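Local coordinates for protein histidine--tRNA ligase (Staphylococcus aureus, PDB 1QE0) that joins L-histidine to tRNA(His) at the expense of ATP, which is cleaved to AMP and diphosphate, as a homodimeric class II aminoacyl-tRNA synthetase, at residues M146-Y151 against G305-S309. Sequence-based numbering, arbitrary orientation.
Sequences MVMHIY and GFALS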
loop_
_atom_site.group_PDB
_atom_site.type_symbol
_atom_site.label_atom_id
_atom_site.label_comp_id
_atom_site.label_asym_id
_atom_site.label_seq_id
_atom_site.Cartn_x
_atom_site.Cartn_y
_atom_site.Cartn_z
ATOM N N MET A 146 10.622 -16.535 -1.796
ATOM C CA MET A 146 9.677 -15.454 -1.490
ATOM C C MET A 146 8.555 -15.354 -2.538
ATOM O O MET A 146 7.368 -15.355 -2.179
ATOM C CB MET A 146 10.421 -14.105 -1.395
ATOM C CG MET A 146 9.530 -12.900 -1.109
ATOM S SD MET A 146 10.323 -11.333 -1.554
ATOM C CE MET A 146 11.377 -11.139 -0.249
ATOM N N VAL A 147 8.926 -15.270 -3.823
ATOM C CA VAL A 147 7.933 -15.146 -4.879
ATOM C C VAL A 147 6.983 -16.334 -4.782
ATOM O O VAL A 147 5.809 -16.209 -5.090
ATOM C CB VAL A 147 8.572 -14.979 -6.287
ATOM C CG1 VAL A 147 9.438 -16.143 -6.617
ATOM C CG2 VAL A 147 7.501 -14.831 -7.352
ATOM N N MET A 148 7.466 -17.452 -4.244
ATOM C CA MET A 148 6.631 -18.630 -4.084
ATOM C C MET A 148 5.772 -18.443 -2.847
ATOM O O MET A 148 4.564 -18.725 -2.842
ATOM C CB MET A 148 7.501 -19.856 -3.900
ATOM C CG MET A 148 6.867 -21.092 -4.439
ATOM S SD MET A 148 6.866 -21.020 -6.216
ATOM C CE MET A 148 6.874 -22.740 -6.553
ATOM N N HIS A 149 6.399 -17.939 -1.795
ATOM C CA HIS A 149 5.720 -17.713 -0.545
ATOM C C HIS A 149 4.554 -16.735 -0.743
ATOM O O HIS A 149 3.433 -17.006 -0.310
ATOM C CB HIS A 149 6.717 -17.194 0.483
ATOM C CG HIS A 149 6.249 -17.229 1.898
ATOM N ND1 HIS A 149 6.956 -16.742 2.957
ATOM C CD2 HIS A 149 5.079 -17.687 2.437
ATOM C CE1 HIS A 149 6.286 -16.879 4.074
ATOM N NE2 HIS A 149 5.137 -17.448 3.787
ATOM N N ILE A 150 4.796 -15.614 -1.412
ATOM C CA ILE A 150 3.735 -14.616 -1.610
ATOM C C ILE A 150 2.437 -15.255 -2.082
ATOM O O ILE A 150 1.424 -15.226 -1.369
ATOM C CB ILE A 150 4.166 -13.504 -2.602
ATOM C CG1 ILE A 150 5.143 -12.564 -1.903
ATOM C CG2 ILE A 150 2.959 -12.740 -3.139
ATOM C CD1 ILE A 150 5.961 -11.723 -2.853
ATOM N N TYR A 151 2.503 -15.883 -3.257
ATOM C CA TYR A 151 1.356 -16.521 -3.871
ATOM C C TYR A 151 0.799 -17.679 -3.075
ATOM O O TYR A 151 -0.419 -17.842 -2.985
ATOM C CB TYR A 151 1.694 -16.956 -5.271
ATOM C CG TYR A 151 1.905 -15.797 -6.161
ATOM C CD1 TYR A 151 0.836 -15.155 -6.740
ATOM C CD2 TYR A 151 3.156 -15.342 -6.433
ATOM C CE1 TYR A 151 1.012 -14.080 -7.584
ATOM C CE2 TYR A 151 3.356 -14.264 -7.279
ATOM C CZ TYR A 151 2.277 -13.640 -7.854
ATOM O OH TYR A 151 2.473 -12.590 -8.721
ATOM N N GLY A 305 15.569 -8.784 -8.669
ATOM C CA GLY A 305 14.268 -8.307 -8.260
ATOM C C GLY A 305 13.211 -8.959 -9.111
ATOM O O GLY A 305 13.536 -9.768 -9.989
ATOM N N PHE A 306 11.967 -8.602 -8.856
ATOM C CA PHE A 306 10.856 -9.121 -9.605
ATOM C C PHE A 306 9.760 -8.091 -9.462
ATOM O O PHE A 306 9.941 -7.117 -8.722
ATOM C CB PHE A 306 10.408 -10.494 -9.079
ATOM C CG PHE A 306 9.912 -10.511 -7.643
ATOM C CD1 PHE A 306 8.613 -10.177 -7.337
ATOM C CD2 PHE A 306 10.706 -10.978 -6.631
ATOM C CE1 PHE A 306 8.122 -10.315 -6.052
ATOM C CE2 PHE A 306 10.225 -11.122 -5.343
ATOM C CZ PHE A 306 8.947 -10.797 -5.054
ATOM N N ALA A 307 8.667 -8.259 -10.207
ATOM C CA ALA A 307 7.518 -7.355 -10.155
ATOM C C ALA A 307 6.335 -8.248 -10.305
ATOM O O ALA A 307 6.414 -9.252 -10.977
ATOM C CB ALA A 307 7.547 -6.367 -11.257
ATOM N N LEU A 308 5.196 -7.770 -9.857
ATOM C CA LEU A 308 4.008 -8.572 -9.824
ATOM C C LEU A 308 2.863 -7.592 -9.856
ATOM O O LEU A 308 3.013 -6.458 -9.400
ATOM C CB LEU A 308 4.097 -9.326 -8.500
ATOM C CG LEU A 308 3.066 -9.791 -7.479
ATOM C CD1 LEU A 308 3.867 -10.420 -6.386
ATOM C CD2 LEU A 308 2.224 -8.684 -6.880
ATOM N N SER A 309 1.747 -7.992 -10.454
ATOM C CA SER A 309 0.564 -7.135 -10.564
ATOM C C SER A 309 -0.469 -7.558 -9.562
ATOM O O SER A 309 -0.818 -8.743 -9.515
ATOM C CB SER A 309 -0.040 -7.259 -11.961
ATOM O OG SER A 309 -1.361 -6.752 -12.010
#
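Met-146 brings its sulfur to the rim of the Phe-306 ring, SD lying 3.8 Å from CE2 and close to the ring plane, 83° off the normal; this is an edge-on Met-aromatic contact. The side chain gets there by extending through chi1 (179°), with CG trans to the backbone N, before bending at the thioether. The next residue, Val-147, lies over a face of the same ring, where its CB sits 4.3 Å from CE2, off-centre. Ile-150 then meets the ring edge, its CD1 3.8 Å from CZ, so that Phe-306 is held from one face and along its outer edge. The other branch, CG2, faces Leu-308 tip to tip, 4.1 Å from CD1. Tyr-151 closes the row: Leu-308 CD1 comes up obliquely to its ring, 3.9 Å from CZ. All six touching residues are buried, and the packing is chiefly between apolar groups; the segments 146-151 and 305-309 run nearly parallel, their axes 20° apart and 11.0 Å at closest approach. Strand 302-309, paired on its two sides with strands 123-132 and 280-290, belongs to the largely antiparallel sheet of the class II catalytic domain; helix 137-153 packs on that sheet, with helix 13-33 against Met-146 and Ile-150.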